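Local coordinates for protein 2-oxo-1,2-dihydroquinoline 8-monooxygenase, oxygenase component (Pseudomonas putida, PDB 1Z02) that probably hydroxylates 2-oxo-1,2-dihydroquinoline at carbon 8, as a trimeric Rieske oxygenase that carries a [2Fe-2S] cluster and a mononuclear iron, at residues S28-Q31 with P32-A36; K344-Y347 with R348-H351; I395-R398 with K399-S402. All blocks are in the same frame, centred on the assembly; numbering follows the deposited sequence.

Contact 1. Residues S28-Q31 with P32-A36; sequences SQYQ and PYKDA
The backbone O of Y30 is gripped by two amides of the turn that follows. K34 N makes the sounder bond, 3.2 Å from Y30 O, and Y33 N adds a weak one. Y30 holds the N-cap position of the short helix 31-34, and these bonds close its first turn. One residue on, D35 N donates to Q31 O at 3.0 Å.

On the outer side, Q31 and D35 also join through their side chains. Q31 sets CG anti to its backbone N (chi1 -175°) and then bends at chi2 (58°), which swings its amide to the carboxylate one turn on. Q31 NE2 donates to D35 OD2 at 3.0 Å. The acceptor lies close to the amide plane of Q31, but the amide meets the carboxylate from above its plane. The other end of the amide is held too. Q31 OE1 accepts from a water 2.6 Å away, and that water accepts in turn from K34 NZ at 3.1 Å. With a bond at each end, the orientation of the amide is well defined.

K34 runs extended beyond CG and crosses Q31 at about a right angle. Beyond the water, its NZ makes a salt bridge to D383 and a hydrogen bond to W382 O. On the way there, the K34 chain passes the Y30 ring, with K34 CE 3.6 Å from Y30 CE1. The same ring forms a cation-pi pair with R398, and Y33 OH bonds W397 NE1, so the turn is pinned onto helix 392-404. Between the two tyrosines, Y30 CB and Y33 CB lie 4.2 Å apart.

Contact 2. Residues K344-Y347 with R348-H351; sequences KFQY and RYDH
Y347 and H351 stand one turn apart on helix 339-359, and the tyrosine ring lies against the imidazole. From CB, a chi1 of -172° places CG beside the carbonyl carbon and lays the ring along the helix, next to H351. At CG the ring is still 4.1 Å from H351 CD2. Further out the approach tightens: Y347 CD1 is 3.5 Å from H351 CD2, and Y347 CE1 is 3.4 Å from the same carbon. By CZ the gap has widened again, to 3.8 Å from H351 CD2. The imidazole carbon thus sits over one face of the tyrosine, offset toward the rim. The planes are inclined at 58° and the ring centres are 4.7 Å apart, an oblique pair.

The backbone beneath is a regular helix that widens into a pi-type turn at 349-351. R348 N donates to K344 O, D350 N to Q346 O and H351 N to Y347 O. Y349 N donates to F345 O, with a weak second bond to Q346 O.

F345 and Y349 turn to the antiparallel sheet, against H199 on strand 196-206 and residues of strand 325-335. R348 reaches E309 through a salt bridge. On the exposed side, H351 CD2 also lies 3.2 Å from Y347 O.

Contact 3. Residues I395-R398 with K399-S402; sequences ITWR and KLAS
W397 and A401 make the tight side of this contact. A401 CB sits over the six-membered ring of the tryptophan, a CH-pi contact with CB 4.1 Å from the ring centre and only 6° off its normal. L400 comes in obliquely beside it, with L400 CD1 4.0 Å from W397 CE3. Its CG lies between the backbone N and the carbonyl carbon (chi1 80°), a position usually disfavoured in helices; it turns CD1 to the indole. With an alanine in place of L400, the CD1 contact on W397 CE3 would be gone, which would probably open a gap between the helix and strand 261-264.

All this lies on helix 392-404 of the ring-hydroxylase domain. The helix packs on its antiparallel sheet, where M262 of strand 261-264 touches T396, W397 and L400. The neighbouring R398 is also buried. Salt bridges to E385 and E214 hold its guanidinium, and the like charge of R87 of a second subunit lies close to R398 NH1.

The looser flank is that of the partly exposed K399, whose chain runs beside the buried I395. Both point the same way, and I395 CG2 touches K399 CE at 3.8 Å. The lysine stays extended, and its NZ reaches Q29 OE1. S402 is partly exposed as well. Its N and OG grip R398 O from opposite faces of the carbonyl plane, with S402 OG 2.8 Å from R398 O.

How the contacts relate
Contacts 1 and 3 are neighbours, with centres about 9 Å apart. Helix 31-34 lies on helix 392-404. S402 packs against Y30, and polar bonds from Q29 to K399 and from Y33 to W397 also join the two. Contact 3 is the most buried of the three, and its side chains meet mainly through aromatic and aliphatic carbon. Contact 1 is partly buried. It keeps its tyrosines inward and its amide, carboxylate and water outward. Contact 2 stands on the opposite side of the chain's centre, about 41 Å from contact 1, centre to centre. There the aromatic pair is on the surface, while other residues face the sheet. Contacts 2 and 3 both belong to the ring-hydroxylase part.

Contact 1. Residues S28-Q31 with P32-A36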
# COMPACT_ATOMS: atom_id res chain seq x y z
N SER A 28 5.07 -14.19 -30.28
CA SER A 28 4.88 -13.01 -31.11
C SER A 28 3.46 -12.98 -31.66
O SER A 28 2.98 -11.94 -32.11
CB SER A 28 5.88 -12.98 -32.28
OG SER A 28 5.57 -13.97 -33.24
N GLN A 29 2.79 -14.13 -31.63
CA GLN A 29 1.43 -14.23 -32.13
C GLN A 29 0.36 -13.82 -31.12
O GLN A 29 -0.83 -13.85 -31.43
CB GLN A 29 1.17 -15.65 -32.65
CG GLN A 29 1.89 -15.95 -33.97
CD GLN A 29 1.76 -17.40 -34.41
OE1 GLN A 29 2.37 -18.30 -33.84
NE2 GLN A 29 0.94 -17.63 -35.43
N TYR A 30 0.79 -13.45 -29.92
CA TYR A 30 -0.16 -12.98 -28.92
C TYR A 30 0.37 -11.81 -28.10
O TYR A 30 0.17 -11.73 -26.89
CB TYR A 30 -0.65 -14.12 -28.01
CG TYR A 30 0.38 -15.00 -27.33
CD1 TYR A 30 1.13 -14.53 -26.25
CD2 TYR A 30 0.55 -16.32 -27.72
CE1 TYR A 30 2.01 -15.37 -25.57
CE2 TYR A 30 1.42 -17.17 -27.05
CZ TYR A 30 2.15 -16.70 -25.97
OH TYR A 30 2.98 -17.56 -25.30
N GLN A 31 1.03 -10.89 -28.80
CA GLN A 31 1.57 -9.68 -28.18
C GLN A 31 0.43 -8.79 -27.69
O GLN A 31 0.50 -8.22 -26.61
CB GLN A 31 2.45 -8.91 -29.17
CG GLN A 31 3.16 -7.69 -28.55
CD GLN A 31 4.04 -8.06 -27.36
OE1 GLN A 31 4.91 -8.92 -27.47
NE2 GLN A 31 3.83 -7.40 -26.23
N PRO A 32 -0.65 -8.65 -28.49
CA PRO A 32 -1.78 -7.80 -28.06
C PRO A 32 -2.39 -8.27 -26.73
O PRO A 32 -2.85 -7.46 -25.92
CB PRO A 32 -2.76 -7.93 -29.22
CG PRO A 32 -1.86 -8.08 -30.40
CD PRO A 32 -0.84 -9.08 -29.89
N TYR A 33 -2.38 -9.59 -26.52
CA TYR A 33 -2.91 -10.19 -25.29
C TYR A 33 -1.98 -9.87 -24.12
O TYR A 33 -2.43 -9.66 -23.00
CB TYR A 33 -3.04 -11.71 -25.48
CG TYR A 33 -3.70 -12.46 -24.33
CD1 TYR A 33 -2.96 -12.92 -23.25
CD2 TYR A 33 -5.07 -12.74 -24.36
CE1 TYR A 33 -3.56 -13.65 -22.22
CE2 TYR A 33 -5.69 -13.47 -23.33
CZ TYR A 33 -4.92 -13.92 -22.27
OH TYR A 33 -5.51 -14.68 -21.27
N LYS A 34 -0.67 -9.85 -24.38
CA LYS A 34 0.30 -9.53 -23.34
C LYS A 34 0.13 -8.07 -22.95
O LYS A 34 0.43 -7.67 -21.82
CB LYS A 34 1.72 -9.72 -23.85
CG LYS A 34 2.13 -11.14 -24.15
CD LYS A 34 3.63 -11.17 -24.44
CE LYS A 34 4.16 -12.58 -24.64
NZ LYS A 34 5.66 -12.58 -24.65
N ASP A 35 -0.34 -7.27 -23.90
CA ASP A 35 -0.57 -5.84 -23.70
C ASP A 35 -1.92 -5.51 -23.09
O ASP A 35 -2.16 -4.38 -22.69
CB ASP A 35 -0.46 -5.11 -25.04
CG ASP A 35 0.92 -5.19 -25.65
OD1 ASP A 35 1.04 -4.89 -26.86
OD2 ASP A 35 1.88 -5.54 -24.93
N ALA A 36 -2.82 -6.50 -23.02
CA ALA A 36 -4.16 -6.26 -22.50
C ALA A 36 -4.38 -6.44 -20.99
O ALA A 36 -5.39 -6.99 -20.56
CB ALA A 36 -5.16 -7.13 -23.28
O HOH W 1 5.53 -11.43 -27.55

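Contact 2. Residues K344-Y347 with R348-H351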
# COMPACT_ATOMS: atom_id res chain seq x y z
N LYS A 344 -37.98 -25.75 -8.17
CA LYS A 344 -37.09 -26.90 -8.06
C LYS A 344 -35.65 -26.50 -8.32
O LYS A 344 -34.74 -26.93 -7.61
CB LYS A 344 -37.49 -27.98 -9.04
CG LYS A 344 -38.86 -28.47 -8.76
CD LYS A 344 -39.02 -29.90 -9.17
CE LYS A 344 -40.17 -30.49 -8.39
NZ LYS A 344 -40.28 -31.94 -8.65
N PHE A 345 -35.47 -25.67 -9.34
CA PHE A 345 -34.15 -25.18 -9.72
C PHE A 345 -33.57 -24.29 -8.62
O PHE A 345 -32.40 -24.42 -8.26
CB PHE A 345 -34.27 -24.40 -11.04
CG PHE A 345 -32.95 -23.90 -11.58
CD1 PHE A 345 -31.80 -24.69 -11.54
CD2 PHE A 345 -32.88 -22.64 -12.17
CE1 PHE A 345 -30.60 -24.23 -12.07
CE2 PHE A 345 -31.69 -22.17 -12.71
CZ PHE A 345 -30.55 -22.97 -12.66
N GLN A 346 -34.40 -23.40 -8.08
CA GLN A 346 -33.98 -22.49 -7.02
C GLN A 346 -33.55 -23.31 -5.80
O GLN A 346 -32.52 -23.07 -5.19
CB GLN A 346 -35.14 -21.56 -6.64
CG GLN A 346 -34.88 -20.62 -5.45
CD GLN A 346 -33.91 -19.50 -5.78
OE1 GLN A 346 -32.72 -19.58 -5.46
NE2 GLN A 346 -34.42 -18.47 -6.44
N TYR A 347 -34.38 -24.29 -5.46
CA TYR A 347 -34.13 -25.17 -4.33
C TYR A 347 -32.86 -26.01 -4.49
O TYR A 347 -32.06 -26.12 -3.56
CB TYR A 347 -35.34 -26.09 -4.12
CG TYR A 347 -35.27 -26.92 -2.86
CD1 TYR A 347 -35.46 -26.33 -1.61
CD2 TYR A 347 -35.00 -28.29 -2.91
CE1 TYR A 347 -35.38 -27.09 -0.44
CE2 TYR A 347 -34.92 -29.05 -1.76
CZ TYR A 347 -35.11 -28.44 -0.52
OH TYR A 347 -35.01 -29.20 0.62
N ARG A 348 -32.69 -26.62 -5.65
CA ARG A 348 -31.50 -27.44 -5.89
C ARG A 348 -30.25 -26.58 -5.98
O ARG A 348 -29.15 -27.05 -5.72
CB ARG A 348 -31.66 -28.25 -7.17
CG ARG A 348 -30.62 -29.35 -7.27
CD ARG A 348 -30.92 -30.34 -8.37
NE ARG A 348 -29.96 -31.44 -8.35
CZ ARG A 348 -29.90 -32.37 -7.40
NH1 ARG A 348 -28.99 -33.32 -7.47
NH2 ARG A 348 -30.77 -32.35 -6.40
N TYR A 349 -30.42 -25.31 -6.36
CA TYR A 349 -29.29 -24.40 -6.45
C TYR A 349 -28.84 -24.07 -5.02
O TYR A 349 -27.66 -24.20 -4.68
CB TYR A 349 -29.70 -23.09 -7.16
CG TYR A 349 -28.64 -22.01 -7.07
CD1 TYR A 349 -27.46 -22.10 -7.82
CD2 TYR A 349 -28.76 -20.95 -6.16
CE1 TYR A 349 -26.43 -21.16 -7.66
CE2 TYR A 349 -27.74 -20.02 -6.00
CZ TYR A 349 -26.58 -20.14 -6.74
OH TYR A 349 -25.56 -19.24 -6.57
N ASP A 350 -29.79 -23.67 -4.19
CA ASP A 350 -29.53 -23.30 -2.81
C ASP A 350 -28.91 -24.39 -1.94
O ASP A 350 -28.04 -24.10 -1.11
CB ASP A 350 -30.82 -22.85 -2.13
CG ASP A 350 -31.35 -21.55 -2.69
OD1 ASP A 350 -32.53 -21.23 -2.41
OD2 ASP A 350 -30.60 -20.84 -3.38
N HIS A 351 -29.34 -25.63 -2.13
CA HIS A 351 -28.85 -26.72 -1.30
C HIS A 351 -27.99 -27.76 -2.00
O HIS A 351 -27.65 -28.78 -1.40
CB HIS A 351 -30.04 -27.40 -0.63
CG HIS A 351 -30.98 -26.44 0.03
ND1 HIS A 351 -30.67 -25.78 1.20
CD2 HIS A 351 -32.21 -26.00 -0.34
CE1 HIS A 351 -31.66 -24.96 1.52
NE2 HIS A 351 -32.61 -25.08 0.60

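Contact 3. Residues I395-R398 with K399-S402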
# COMPACT_ATOMS: atom_id res chain seq x y z
N ILE A 395 -2.91 -21.10 -25.38
CA ILE A 395 -2.20 -20.43 -26.47
C ILE A 395 -3.17 -20.11 -27.61
O ILE A 395 -3.17 -19.00 -28.14
CB ILE A 395 -1.03 -21.30 -26.99
CG1 ILE A 395 0.03 -21.43 -25.89
CG2 ILE A 395 -0.45 -20.70 -28.26
CD1 ILE A 395 1.19 -22.34 -26.25
N THR A 396 -4.01 -21.08 -27.96
CA THR A 396 -4.98 -20.87 -29.03
C THR A 396 -5.92 -19.73 -28.66
O THR A 396 -6.34 -18.95 -29.52
CB THR A 396 -5.80 -22.14 -29.29
OG1 THR A 396 -4.92 -23.20 -29.67
CG2 THR A 396 -6.82 -21.90 -30.40
N TRP A 397 -6.27 -19.64 -27.38
CA TRP A 397 -7.16 -18.58 -26.92
C TRP A 397 -6.46 -17.23 -26.99
O TRP A 397 -7.04 -16.25 -27.44
CB TRP A 397 -7.65 -18.89 -25.49
CG TRP A 397 -7.92 -17.67 -24.63
CD1 TRP A 397 -7.17 -17.24 -23.57
CD2 TRP A 397 -8.99 -16.73 -24.78
NE1 TRP A 397 -7.71 -16.08 -23.05
CE2 TRP A 397 -8.83 -15.75 -23.77
CE3 TRP A 397 -10.07 -16.63 -25.67
CZ2 TRP A 397 -9.71 -14.67 -23.63
CZ3 TRP A 397 -10.94 -15.55 -25.53
CH2 TRP A 397 -10.75 -14.59 -24.51
N ARG A 398 -5.20 -17.19 -26.57
CA ARG A 398 -4.45 -15.93 -26.61
C ARG A 398 -4.32 -15.42 -28.03
O ARG A 398 -4.47 -14.22 -28.28
CB ARG A 398 -3.05 -16.12 -26.01
CG ARG A 398 -3.05 -16.42 -24.51
CD ARG A 398 -1.64 -16.40 -23.99
NE ARG A 398 -1.53 -16.95 -22.64
CZ ARG A 398 -0.37 -17.25 -22.06
NH1 ARG A 398 -0.33 -17.75 -20.83
NH2 ARG A 398 0.76 -17.06 -22.72
N LYS A 399 -4.06 -16.31 -28.98
CA LYS A 399 -3.93 -15.91 -30.37
C LYS A 399 -5.22 -15.35 -30.94
O LYS A 399 -5.21 -14.29 -31.57
CB LYS A 399 -3.49 -17.10 -31.22
CG LYS A 399 -2.07 -17.56 -30.98
CD LYS A 399 -1.70 -18.64 -31.98
CE LYS A 399 -0.31 -19.17 -31.75
NZ LYS A 399 0.07 -20.15 -32.81
N LEU A 400 -6.34 -16.04 -30.73
CA LEU A 400 -7.61 -15.58 -31.26
C LEU A 400 -8.04 -14.28 -30.57
O LEU A 400 -8.65 -13.42 -31.20
CB LEU A 400 -8.69 -16.66 -31.10
CG LEU A 400 -9.40 -16.90 -29.77
CD1 LEU A 400 -10.60 -15.97 -29.63
CD2 LEU A 400 -9.87 -18.33 -29.71
N ALA A 401 -7.72 -14.14 -29.29
CA ALA A 401 -8.09 -12.93 -28.56
C ALA A 401 -7.29 -11.75 -29.13
O ALA A 401 -7.80 -10.64 -29.27
CB ALA A 401 -7.80 -13.11 -27.08
N SER A 402 -6.02 -12.00 -29.45
CA SER A 402 -5.16 -10.96 -30.00
C SER A 402 -5.67 -10.52 -31.37
O SER A 402 -5.63 -9.34 -31.70
CB SER A 402 -3.72 -11.46 -30.14
OG SER A 402 -3.18 -11.85 -28.89